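Local structure of putative O-GlcNAcase nagJ (6PV5) at residues S41-T45 with E214-N218; E130-T136 with Y157-L162; D413-L417 with Q553-H557; F486-R492 with I607-V612. The protein is a putative O-GlcNAcase of glycoside hydrolase family 84 that probably cleaves terminal N-acetylglucosamine residues from glycoconjugates. One frame throughout, in Å; residues are numbered along the deposited sequence.

Contact 1: S41-T45 with E214-N218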
loop_
_atom_site.group_PDB
_atom_site.type_symbol
_atom_site.label_atom_id
_atom_site.label_comp_id
_atom_site.label_asym_id
_atom_site.label_seq_id
_atom_site.Cartn_x
_atom_site.Cartn_y
_atom_site.Cartn_z
ATOM N N SER A 41 -14.950 -4.533 13.140
ATOM C CA SER A 41 -13.924 -3.852 12.364
ATOM C C SER A 41 -13.561 -4.664 11.123
ATOM O O SER A 41 -12.989 -5.747 11.231
ATOM C CB SER A 41 -12.703 -3.580 13.199
ATOM O OG SER A 41 -11.654 -3.057 12.396
ATOM N N ILE A 42 -13.897 -4.115 9.949
ATOM C CA ILE A 42 -13.526 -4.713 8.679
ATOM C C ILE A 42 -12.592 -3.750 7.962
ATOM O O ILE A 42 -12.883 -2.569 7.828
ATOM C CB ILE A 42 -14.758 -5.050 7.814
ATOM C CG1 ILE A 42 -15.847 -5.775 8.613
ATOM C CG2 ILE A 42 -14.335 -5.826 6.568
ATOM C CD1 ILE A 42 -15.426 -7.125 9.146
ATOM N N TYR A 43 -11.467 -4.281 7.499
ATOM C CA TYR A 43 -10.458 -3.478 6.845
ATOM C C TYR A 43 -10.115 -4.188 5.546
ATOM O O TYR A 43 -9.868 -5.389 5.579
ATOM C CB TYR A 43 -9.223 -3.413 7.745
ATOM C CG TYR A 43 -8.206 -2.354 7.409
ATOM C CD1 TYR A 43 -8.398 -1.039 7.802
ATOM C CD2 TYR A 43 -7.043 -2.665 6.727
ATOM C CE1 TYR A 43 -7.463 -0.060 7.522
ATOM C CE2 TYR A 43 -6.074 -1.702 6.471
ATOM C CZ TYR A 43 -6.293 -0.393 6.861
ATOM O OH TYR A 43 -5.380 0.583 6.599
ATOM N N PRO A 44 -10.099 -3.505 4.375
ATOM C CA PRO A 44 -10.472 -2.088 4.259
ATOM C C PRO A 44 -11.928 -1.813 4.626
ATOM O O PRO A 44 -12.732 -2.740 4.619
ATOM C CB PRO A 44 -10.315 -1.810 2.755
ATOM C CG PRO A 44 -9.299 -2.827 2.290
ATOM C CD PRO A 44 -9.624 -4.066 3.097
ATOM N N THR A 45 -12.239 -0.546 4.953
ATOM C CA THR A 45 -13.570 -0.130 5.371
ATOM C C THR A 45 -14.596 -0.400 4.267
ATOM O O THR A 45 -14.496 0.156 3.174
ATOM C CB THR A 45 -13.613 1.356 5.738
ATOM O OG1 THR A 45 -12.634 1.583 6.753
ATOM C CG2 THR A 45 -14.975 1.793 6.241
ATOM N N GLU A 214 -5.418 -10.788 1.523
ATOM C CA GLU A 214 -6.037 -10.596 2.819
ATOM C C GLU A 214 -6.768 -9.254 2.889
ATOM O O GLU A 214 -7.800 -9.143 3.554
ATOM C CB GLU A 214 -4.980 -10.734 3.916
ATOM C CG GLU A 214 -5.585 -10.895 5.299
ATOM C CD GLU A 214 -6.091 -12.287 5.651
ATOM O OE1 GLU A 214 -6.315 -12.542 6.859
ATOM O OE2 GLU A 214 -6.257 -13.117 4.728
ATOM N N TYR A 215 -6.236 -8.244 2.184
ATOM C CA TYR A 215 -6.728 -6.885 2.347
ATOM C C TYR A 215 -7.274 -6.326 1.031
ATOM O O TYR A 215 -7.456 -5.113 0.894
ATOM C CB TYR A 215 -5.670 -6.034 3.060
ATOM C CG TYR A 215 -5.465 -6.531 4.467
ATOM C CD1 TYR A 215 -6.420 -6.274 5.431
ATOM C CD2 TYR A 215 -4.375 -7.320 4.811
ATOM C CE1 TYR A 215 -6.279 -6.739 6.725
ATOM C CE2 TYR A 215 -4.228 -7.809 6.103
ATOM C CZ TYR A 215 -5.187 -7.516 7.060
ATOM O OH TYR A 215 -5.108 -7.971 8.338
ATOM N N LYS A 216 -7.523 -7.236 0.079
ATOM C CA LYS A 216 -8.308 -6.980 -1.120
ATOM C C LYS A 216 -7.543 -6.082 -2.090
ATOM O O LYS A 216 -8.163 -5.355 -2.863
ATOM C CB LYS A 216 -9.694 -6.417 -0.781
ATOM C CG LYS A 216 -10.538 -7.244 0.187
ATOM C CD LYS A 216 -11.905 -6.669 0.419
ATOM C CE LYS A 216 -12.729 -7.472 1.402
ATOM N NZ LYS A 216 -12.642 -6.931 2.780
ATOM N N MET A 217 -6.207 -6.163 -2.073
ATOM C CA MET A 217 -5.416 -5.598 -3.157
ATOM C C MET A 217 -5.265 -6.663 -4.234
ATOM O O MET A 217 -4.903 -7.789 -3.932
ATOM C CB MET A 217 -4.019 -5.181 -2.697
ATOM C CG MET A 217 -4.033 -4.291 -1.460
ATOM S SD MET A 217 -2.401 -3.531 -1.158
ATOM C CE MET A 217 -2.420 -2.215 -2.375
ATOM N N ASN A 218 -5.461 -6.271 -5.498
ATOM C CA ASN A 218 -5.764 -7.245 -6.532
ATOM C C ASN A 218 -4.633 -7.329 -7.543
ATOM O O ASN A 218 -4.803 -7.976 -8.563
ATOM C CB ASN A 218 -7.122 -6.966 -7.196
ATOM C CG ASN A 218 -7.192 -5.666 -7.981
ATOM O OD1 ASN A 218 -6.231 -4.894 -8.033
ATOM N ND2 ASN A 218 -8.327 -5.418 -8.621
HETATM O O HOH W 1 -9.893 -7.501 3.862
HETATM O O HOH W 2 -13.565 -4.343 2.771
#

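Contact 2: E130-T136 with Y157-L162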
loop_
_atom_site.group_PDB
_atom_site.type_symbol
_atom_site.label_atom_id
_atom_site.label_comp_id
_atom_site.label_asym_id
_atom_site.label_seq_id
_atom_site.Cartn_x
_atom_site.Cartn_y
_atom_site.Cartn_z
ATOM N N GLU A 130 -15.835 -7.241 -8.461
ATOM C CA GLU A 130 -15.245 -7.488 -7.150
ATOM C C GLU A 130 -16.205 -7.085 -6.034
ATOM O O GLU A 130 -15.893 -7.274 -4.862
ATOM C CB GLU A 130 -13.881 -6.798 -6.985
ATOM C CG GLU A 130 -12.812 -7.261 -7.964
ATOM C CD GLU A 130 -11.516 -6.456 -7.946
ATOM O OE1 GLU A 130 -11.580 -5.220 -7.746
ATOM O OE2 GLU A 130 -10.445 -7.059 -8.158
ATOM N N GLY A 131 -17.367 -6.527 -6.385
ATOM C CA GLY A 131 -18.394 -6.245 -5.391
ATOM C C GLY A 131 -18.901 -7.531 -4.732
ATOM O O GLY A 131 -18.741 -8.614 -5.294
ATOM N N TYR A 132 -19.467 -7.410 -3.521
ATOM C CA TYR A 132 -20.075 -8.539 -2.833
ATOM C C TYR A 132 -21.091 -8.025 -1.826
ATOM O O TYR A 132 -21.051 -6.855 -1.438
ATOM C CB TYR A 132 -19.034 -9.406 -2.114
ATOM C CG TYR A 132 -18.311 -8.729 -0.973
ATOM C CD1 TYR A 132 -18.830 -8.746 0.314
ATOM C CD2 TYR A 132 -17.122 -8.046 -1.182
ATOM C CE1 TYR A 132 -18.183 -8.113 1.362
ATOM C CE2 TYR A 132 -16.460 -7.406 -0.144
ATOM C CZ TYR A 132 -16.992 -7.441 1.133
ATOM O OH TYR A 132 -16.368 -6.799 2.162
ATOM N N VAL A 133 -22.006 -8.917 -1.427
ATOM C CA VAL A 133 -22.826 -8.697 -0.245
ATOM C C VAL A 133 -22.516 -9.804 0.762
ATOM O O VAL A 133 -22.239 -10.939 0.376
ATOM C CB VAL A 133 -24.330 -8.585 -0.567
ATOM C CG1 VAL A 133 -25.156 -8.339 0.690
ATOM C CG2 VAL A 133 -24.604 -7.479 -1.579
ATOM N N LEU A 134 -22.514 -9.429 2.049
ATOM C CA LEU A 134 -22.250 -10.342 3.147
ATOM C C LEU A 134 -23.286 -10.068 4.232
ATOM O O LEU A 134 -23.419 -8.934 4.695
ATOM C CB LEU A 134 -20.820 -10.114 3.654
ATOM C CG LEU A 134 -20.369 -10.948 4.856
ATOM C CD1 LEU A 134 -20.205 -12.417 4.486
ATOM C CD2 LEU A 134 -19.062 -10.413 5.421
ATOM N N VAL A 135 -24.049 -11.113 4.584
ATOM C CA VAL A 135 -25.114 -11.008 5.572
ATOM C C VAL A 135 -24.904 -12.079 6.639
ATOM O O VAL A 135 -24.449 -13.181 6.346
ATOM C CB VAL A 135 -26.518 -11.123 4.937
ATOM C CG1 VAL A 135 -27.606 -10.615 5.876
ATOM C CG2 VAL A 135 -26.612 -10.421 3.588
ATOM N N THR A 136 -25.226 -11.729 7.884
ATOM C CA THR A 136 -25.341 -12.700 8.959
ATOM C C THR A 136 -26.565 -12.328 9.794
ATOM O O THR A 136 -26.788 -11.147 10.062
ATOM C CB THR A 136 -24.057 -12.741 9.793
ATOM O OG1 THR A 136 -23.725 -11.384 10.091
ATOM C CG2 THR A 136 -22.901 -13.412 9.082
ATOM N N TYR A 157 -13.461 -12.099 -1.651
ATOM C CA TYR A 157 -13.398 -10.943 -0.767
ATOM C C TYR A 157 -14.505 -10.992 0.280
ATOM O O TYR A 157 -14.344 -10.467 1.379
ATOM C CB TYR A 157 -13.485 -9.616 -1.530
ATOM C CG TYR A 157 -12.296 -9.303 -2.404
ATOM C CD1 TYR A 157 -11.058 -9.884 -2.164
ATOM C CD2 TYR A 157 -12.409 -8.431 -3.474
ATOM C CE1 TYR A 157 -9.969 -9.633 -2.980
ATOM C CE2 TYR A 157 -11.316 -8.135 -4.272
ATOM C CZ TYR A 157 -10.096 -8.739 -4.030
ATOM O OH TYR A 157 -9.033 -8.475 -4.844
ATOM N N GLY A 158 -15.644 -11.587 -0.084
ATOM C CA GLY A 158 -16.735 -11.774 0.861
ATOM C C GLY A 158 -16.282 -12.630 2.038
ATOM O O GLY A 158 -16.605 -12.326 3.187
ATOM N N VAL A 159 -15.510 -13.679 1.730
ATOM C CA VAL A 159 -15.009 -14.603 2.737
ATOM C C VAL A 159 -13.908 -13.938 3.569
ATOM O O VAL A 159 -13.816 -14.170 4.774
ATOM C CB VAL A 159 -14.514 -15.917 2.103
ATOM C CG1 VAL A 159 -13.938 -16.852 3.152
ATOM C CG2 VAL A 159 -15.603 -16.615 1.300
ATOM N N LYS A 160 -13.055 -13.137 2.913
ATOM C CA LYS A 160 -12.016 -12.384 3.606
ATOM C C LYS A 160 -12.666 -11.458 4.630
ATOM O O LYS A 160 -12.152 -11.302 5.733
ATOM C CB LYS A 160 -11.148 -11.588 2.623
ATOM C CG LYS A 160 -10.213 -12.419 1.759
ATOM C CD LYS A 160 -9.196 -13.167 2.587
ATOM C CE LYS A 160 -8.200 -13.925 1.746
ATOM N NZ LYS A 160 -7.081 -14.426 2.580
ATOM N N SER A 161 -13.808 -10.862 4.266
ATOM C CA SER A 161 -14.520 -10.010 5.204
ATOM C C SER A 161 -15.162 -10.856 6.298
ATOM O O SER A 161 -15.238 -10.412 7.446
ATOM C CB SER A 161 -15.534 -9.136 4.525
ATOM O OG SER A 161 -14.897 -8.140 3.744
ATOM N N LEU A 162 -15.634 -12.061 5.935
ATOM C CA LEU A 162 -16.215 -12.950 6.931
ATOM C C LEU A 162 -15.150 -13.328 7.959
ATOM O O LEU A 162 -15.422 -13.255 9.150
ATOM C CB LEU A 162 -16.847 -14.193 6.290
ATOM C CG LEU A 162 -17.520 -15.148 7.289
ATOM C CD1 LEU A 162 -18.767 -14.529 7.928
ATOM C CD2 LEU A 162 -17.824 -16.513 6.678
#

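Contact 3: D413-L417 with Q553-H557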
loop_
_atom_site.group_PDB
_atom_site.type_symbol
_atom_site.label_atom_id
_atom_site.label_comp_id
_atom_site.label_asym_id
_atom_site.label_seq_id
_atom_site.Cartn_x
_atom_site.Cartn_y
_atom_site.Cartn_z
ATOM N N ASP A 413 17.905 5.943 4.768
ATOM C CA ASP A 413 18.158 5.851 6.204
ATOM C C ASP A 413 16.930 6.257 7.008
ATOM O O ASP A 413 16.922 6.103 8.228
ATOM C CB ASP A 413 19.304 6.768 6.646
ATOM C CG ASP A 413 20.627 6.378 6.005
ATOM O OD1 ASP A 413 20.912 5.159 5.942
ATOM O OD2 ASP A 413 21.337 7.290 5.530
ATOM N N LYS A 414 15.902 6.780 6.331
ATOM C CA LYS A 414 14.649 7.051 7.028
ATOM C C LYS A 414 13.566 6.072 6.573
ATOM O O LYS A 414 13.324 5.969 5.375
ATOM C CB LYS A 414 14.195 8.490 6.756
ATOM C CG LYS A 414 12.979 8.879 7.574
ATOM C CD LYS A 414 12.701 10.365 7.682
ATOM C CE LYS A 414 11.605 10.610 8.714
ATOM N NZ LYS A 414 11.254 12.054 8.803
ATOM N N MET A 415 12.882 5.409 7.524
ATOM C CA MET A 415 11.753 4.546 7.212
ATOM C C MET A 415 10.478 5.386 7.087
ATOM O O MET A 415 10.210 6.238 7.926
ATOM C CB MET A 415 11.507 3.486 8.294
ATOM C CG MET A 415 12.679 2.550 8.574
ATOM S SD MET A 415 13.142 1.593 7.100
ATOM C CE MET A 415 13.869 0.118 7.813
ATOM N N ALA A 416 9.662 5.096 6.060
ATOM C CA ALA A 416 8.344 5.706 5.935
ATOM C C ALA A 416 7.339 4.754 6.565
ATOM O O ALA A 416 7.134 3.651 6.057
ATOM C CB ALA A 416 8.032 5.968 4.478
ATOM N N LEU A 417 6.748 5.178 7.686
ATOM C CA LEU A 417 5.858 4.324 8.455
ATOM C C LEU A 417 4.494 4.994 8.599
ATOM O O LEU A 417 3.723 4.610 9.474
ATOM C CB LEU A 417 6.475 4.061 9.845
ATOM C CG LEU A 417 7.827 3.328 9.845
ATOM C CD1 LEU A 417 8.393 3.253 11.269
ATOM C CD2 LEU A 417 7.657 1.918 9.276
ATOM N N GLN A 553 14.574 -4.743 11.038
ATOM C CA GLN A 553 14.706 -3.681 10.047
ATOM C C GLN A 553 14.816 -2.320 10.742
ATOM O O GLN A 553 15.475 -1.410 10.246
ATOM C CB GLN A 553 13.535 -3.743 9.063
ATOM C CG GLN A 553 13.761 -4.723 7.915
ATOM C CD GLN A 553 12.472 -5.107 7.225
ATOM O OE1 GLN A 553 11.404 -4.546 7.474
ATOM N NE2 GLN A 553 12.548 -6.106 6.361
ATOM N N LEU A 554 14.180 -2.206 11.910
ATOM C CA LEU A 554 13.999 -0.947 12.618
ATOM C C LEU A 554 14.993 -0.774 13.772
ATOM O O LEU A 554 15.007 0.267 14.431
ATOM C CB LEU A 554 12.574 -0.986 13.176
ATOM C CG LEU A 554 11.476 -0.951 12.110
ATOM C CD1 LEU A 554 10.098 -0.979 12.746
ATOM C CD2 LEU A 554 11.643 0.273 11.214
ATOM N N ASP A 555 15.822 -1.780 14.045
ATOM C CA ASP A 555 16.544 -1.782 15.320
ATOM C C ASP A 555 17.428 -0.556 15.511
ATOM O O ASP A 555 17.423 -0.005 16.606
ATOM C CB ASP A 555 17.366 -3.033 15.642
ATOM C CG ASP A 555 17.823 -3.004 17.107
ATOM O OD1 ASP A 555 17.002 -3.298 18.015
ATOM O OD2 ASP A 555 18.963 -2.614 17.338
ATOM N N SER A 556 18.205 -0.154 14.496
ATOM C CA SER A 556 19.031 1.047 14.607
ATOM C C SER A 556 18.189 2.305 14.850
ATOM O O SER A 556 18.605 3.202 15.602
ATOM C CB SER A 556 19.904 1.240 13.413
ATOM O OG SER A 556 20.790 0.154 13.305
ATOM N N HIS A 557 17.016 2.368 14.196
ATOM C CA HIS A 557 16.095 3.489 14.363
ATOM C C HIS A 557 15.607 3.570 15.806
ATOM O O HIS A 557 15.552 4.656 16.366
ATOM C CB HIS A 557 14.946 3.400 13.349
ATOM C CG HIS A 557 15.461 3.557 11.951
ATOM N ND1 HIS A 557 16.049 2.512 11.257
ATOM C CD2 HIS A 557 15.544 4.630 11.144
ATOM C CE1 HIS A 557 16.465 2.933 10.079
ATOM N NE2 HIS A 557 16.135 4.231 9.971
#

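Contact 4: F486-R492 with I607-V612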
loop_
_atom_site.group_PDB
_atom_site.type_symbol
_atom_site.label_atom_id
_atom_site.label_comp_id
_atom_site.label_asym_id
_atom_site.label_seq_id
_atom_site.Cartn_x
_atom_site.Cartn_y
_atom_site.Cartn_z
ATOM N N PHE A 486 6.463 5.533 18.169
ATOM C CA PHE A 486 7.672 5.512 17.349
ATOM C C PHE A 486 7.367 6.005 15.929
ATOM O O PHE A 486 8.054 6.882 15.392
ATOM C CB PHE A 486 8.216 4.073 17.355
ATOM C CG PHE A 486 9.350 3.791 16.403
ATOM C CD1 PHE A 486 10.634 4.244 16.678
ATOM C CD2 PHE A 486 9.141 3.039 15.252
ATOM C CE1 PHE A 486 11.688 3.965 15.811
ATOM C CE2 PHE A 486 10.186 2.768 14.380
ATOM C CZ PHE A 486 11.464 3.225 14.663
ATOM N N ALA A 487 6.331 5.417 15.312
ATOM C CA ALA A 487 6.011 5.701 13.914
ATOM C C ALA A 487 5.634 7.173 13.715
ATOM O O ALA A 487 5.880 7.741 12.653
ATOM C CB ALA A 487 4.902 4.785 13.452
ATOM N N ASN A 488 5.070 7.797 14.749
ATOM C CA ASN A 488 4.721 9.215 14.715
ATOM C C ASN A 488 5.903 10.087 14.300
ATOM O O ASN A 488 5.709 11.143 13.683
ATOM C CB ASN A 488 4.062 9.644 16.034
ATOM C CG ASN A 488 3.685 11.109 16.136
ATOM O OD1 ASN A 488 3.103 11.692 15.224
ATOM N ND2 ASN A 488 4.006 11.715 17.268
ATOM N N HIS A 489 7.133 9.640 14.594
ATOM C CA HIS A 489 8.293 10.469 14.297
ATOM C C HIS A 489 8.950 10.059 12.983
ATOM O O HIS A 489 10.070 10.465 12.706
ATOM C CB HIS A 489 9.313 10.399 15.441
ATOM C CG HIS A 489 8.843 11.011 16.715
ATOM N ND1 HIS A 489 9.187 12.286 17.073
ATOM C CD2 HIS A 489 8.040 10.537 17.695
ATOM C CE1 HIS A 489 8.640 12.579 18.243
ATOM N NE2 HIS A 489 7.925 11.528 18.639
ATOM N N SER A 490 8.256 9.263 12.164
ATOM C CA SER A 490 8.897 8.675 10.994
ATOM C C SER A 490 7.916 8.556 9.820
ATOM O O SER A 490 7.764 7.460 9.258
ATOM C CB SER A 490 9.403 7.290 11.355
ATOM O OG SER A 490 10.475 6.925 10.497
ATOM N N THR A 491 7.185 9.636 9.513
ATOM C CA THR A 491 6.116 9.525 8.523
ATOM C C THR A 491 6.499 10.304 7.274
ATOM O O THR A 491 6.149 9.907 6.180
ATOM C CB THR A 491 4.725 9.901 9.058
ATOM O OG1 THR A 491 4.739 11.260 9.510
ATOM C CG2 THR A 491 4.263 9.016 10.197
ATOM N N ARG A 492 7.267 11.373 7.447
ATOM C CA ARG A 492 7.501 12.310 6.364
ATOM C C ARG A 492 8.856 12.041 5.711
ATOM O O ARG A 492 9.883 12.106 6.379
ATOM C CB ARG A 492 7.400 13.739 6.915
ATOM C CG ARG A 492 7.710 14.850 5.921
ATOM C CD ARG A 492 6.579 15.064 4.915
ATOM N NE ARG A 492 6.900 16.128 3.966
ATOM C CZ ARG A 492 6.106 16.566 2.986
ATOM N NH1 ARG A 492 4.907 16.042 2.795
ATOM N NH2 ARG A 492 6.515 17.547 2.210
ATOM N N ILE A 607 15.577 9.560 12.090
ATOM C CA ILE A 607 14.263 9.504 12.711
ATOM C C ILE A 607 14.079 10.779 13.533
ATOM O O ILE A 607 15.049 11.249 14.119
ATOM C CB ILE A 607 14.052 8.231 13.552
ATOM C CG1 ILE A 607 12.605 8.197 14.057
ATOM C CG2 ILE A 607 15.033 8.159 14.715
ATOM C CD1 ILE A 607 12.008 6.842 14.180
ATOM N N ALA A 608 12.854 11.345 13.554
ATOM C CA ALA A 608 12.609 12.499 14.400
ATOM C C ALA A 608 13.487 13.673 13.969
ATOM O O ALA A 608 13.757 14.565 14.782
ATOM C CB ALA A 608 12.862 12.138 15.863
ATOM N N ASN A 609 13.849 13.719 12.675
ATOM C CA ASN A 609 14.901 14.580 12.143
ATOM C C ASN A 609 14.355 15.951 11.726
ATOM O O ASN A 609 15.142 16.865 11.527
ATOM C CB ASN A 609 15.600 13.952 10.926
ATOM C CG ASN A 609 14.601 13.568 9.855
ATOM O OD1 ASN A 609 13.676 12.797 10.115
ATOM N ND2 ASN A 609 14.734 14.132 8.669
ATOM N N ASN A 610 13.027 16.102 11.606
ATOM C CA ASN A 610 12.409 17.360 11.192
ATOM C C ASN A 610 11.916 18.192 12.390
ATOM O O ASN A 610 11.734 19.396 12.252
ATOM C CB ASN A 610 11.189 17.161 10.265
ATOM C CG ASN A 610 11.518 16.463 8.958
ATOM O OD1 ASN A 610 12.549 16.729 8.354
ATOM N ND2 ASN A 610 10.647 15.578 8.503
ATOM N N VAL A 611 11.588 17.551 13.517
ATOM C CA VAL A 611 10.970 18.247 14.648
ATOM C C VAL A 611 11.851 18.173 15.907
ATOM O O VAL A 611 12.260 19.206 16.424
ATOM C CB VAL A 611 9.543 17.723 14.914
ATOM C CG1 VAL A 611 8.911 18.407 16.128
ATOM C CG2 VAL A 611 8.646 17.849 13.671
ATOM N N VAL A 612 12.170 16.963 16.385
ATOM C CA VAL A 612 12.888 16.813 17.645
ATOM C C VAL A 612 14.355 17.215 17.476
ATOM O O VAL A 612 14.936 17.888 18.335
ATOM C CB VAL A 612 12.736 15.397 18.250
ATOM C CG1 VAL A 612 13.605 15.215 19.490
ATOM C CG2 VAL A 612 11.281 15.097 18.621
HETATM O O HOH W 3 12.907 13.793 6.194
#

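Contact 1: S41-T45 with E214-N218
Ile-42 opens the approach of 41-45 to 214-218, its CG2 branch lying 4.3 Å from the ammonium NZ of Lys-216. Next along the chain, Tyr-43 meets Tyr-215 at about a right angle: Tyr-215 CD1 comes to the edge of the Tyr-43 ring, 3.9 Å from its CD2, and lies 3.6 Å from the carbonyl O of Tyr-43. The phenol OH of Tyr-43 bonds elsewhere, to Ser-467. Pro-44 follows through a cis peptide bond, and its CG and CD rest against the carbonyl O of Tyr-215, the CG contact being 3.3 Å. No direct hydrogen bond joins the segments; the polar links between them run through two waters. Lys-216 runs extended until a bend at its last torsion (chi4 96°), which brings NZ in beside both. One accepts from NZ at 3.0 Å and donates to the carbonyls of Tyr-43 and Glu-214; the other accepts from NZ at 2.7 Å and donates to Pro-44 O. Ser-161 OG of helix 152-163 is a further partner of NZ. A buried ammonium is thus satisfied largely through water and hydroxyl, and its charge would polarise the waters toward the backbone carbonyls at this junction between the N-terminal domain and the catalytic barrel.

Contact 2: E130-T136 with Y157-L162
Tyr-132 faces Gly-158 where strand 132-136 and helix 157-162 pack with axes 8.4 Å apart and N-to-C directions 36° from parallel, their alpha carbons closing to 5.9 Å at this pair. The Tyr-132 ring lies flat on the helix: Gly-158 CA sits over one face, 3.9 Å from the ring centroid, and the carbonyl O of Tyr-157 stands above the same face toward its rim. With chi1 at 65°, CG of Tyr-132 lies between the backbone N and carbonyl carbon, which turns the ring down onto the helix. Its hydroxyl then reaches Ser-161, OH to OG being a short 2.5 Å hydrogen bond in which either group could donate. Beyond this ring, Leu-134 sets both methyls against the next turn, CD2 lying 3.9 Å from Ser-161 CB and CD1 4.2 Å from Leu-162 CB. On the other side of Tyr-132, the chain of Glu-130 passes the CE2 corner of the Tyr-157 ring, CB to CE2 being 4.0 Å, with carboxylate and ring planes 61° apart. That carboxylate is held by Arg-189 and Asn-218. The helix lies on the mixed sheet of the N-terminal alpha/beta domain, where Leu-134 also touches Ile-147 and Ile-180 of the flanking strands. The buried tyrosine and serine hydroxyls are thus part of a polar link that runs from the sheet, through the helix, to the ammonium of Lys-216, whose charge would probably polarise the serine hydroxyl.

Contact 3: D413-L417 with Q553-H557
His-557 reaches from its helix to the loop 413-417 with a hydrogen bond from NE2 to the carbonyl O of Asp-413, 2.7 Å long and with an N-H...O angle of 159°. The oxygen lies in the plane of the imidazole, whereas the donor stands above the carbonyl plane, 43° out of it. As the donor, NE2 carries a proton. Met-415 covers one face of the same ring: its CG sits over the centre, 4.1 Å from the centroid, in a CH-pi contact, while the sulfur lies obliquely farther off. A bend in the methionine chain (chi2 -61°) takes the terminal methyl across to the helix backbone, where CE is 3.3 Å from the carbonyl O of Gln-553. Leu-554 fills the flank of this bent chain, its CD2 3.6 Å from Met-415 CG, and the same methyl meets Leu-417 CD1 at 4.4 Å. Bonding at the edge and packing over the face would together restrict the imidazole's rotation.

Farther out, the loop is positioned by backbone bonds from Asp-413 to Thr-606 and from Leu-417 to Ser-490, and by the salt bridge of Lys-414 with Asp-499. The loop follows barrel strand 399-403 and precedes strand 431-436; here it packs on helix 548-579 of the post-catalytic helical region, with Phe-483 and Phe-486 of helix 480-487 touching Leu-554 and His-557, respectively.

Contact 4: F486-R492 with I607-V612
Ile-607 and His-489 bury the largest areas, together about half of the contact. The CD1 methyl of Ile-607 approaches the Phe-486 ring obliquely, 3.3 Å from CE1, a short approach that is doubtful in detail because chi2 of Ile-607 is unusual; it also touches Ser-490 CB at 3.9 Å. A chi1 of -175° carries CG1 of Ile-607 toward 486-492, to 3.7 Å from the carbonyl O of His-489. The same carbonyl accepts the backbone N-H of Ala-608 at 3.0 Å, the hydrogen bond that ties the two segments together. The His-489 imidazole extends alongside 607-612: Val-612 CG2 comes to its edge, 3.7 Å from CE1, and Ala-608 CB lies 3.9 Å from ND1. Its NE2 is bonded outside the contact to Glu-530, whose carboxylate would probably polarise the ring. At the far end, Asn-610 ND2 lies against the aliphatic CB and CG of Arg-492, whose guanidinium turns off to the carbonyls of Pro-380 and Gly-496. The arrangement joins a type I beta turn from Ala-487 to Ser-490, in the segment that leads on from helix 480-487, to the loop between helices 583-601 and 612-619 of the post-catalytic helical region.

The contacts fall into two pairs: contact 1 joins the N-terminal domain to the barrel with contact 2 inside that domain, and contacts 3 and 4 lie where the barrel meets the helical region. Contacts 1 and 2, with centres about 10 Å apart, are joined by the Glu-214 OE2 to Lys-160 NZ salt bridge of 2.6 Å, so the helix lying on the N-terminal sheet also meets the barrel. Contacts 3 and 4, likewise about 10 Å apart between centres, are linked by Ser-490 OG with Met-415 O, at 2.7 Å. Contacts 2 and 4 are about 38 Å apart between centres. All four lie away from Asp-305, the predicted proton donor.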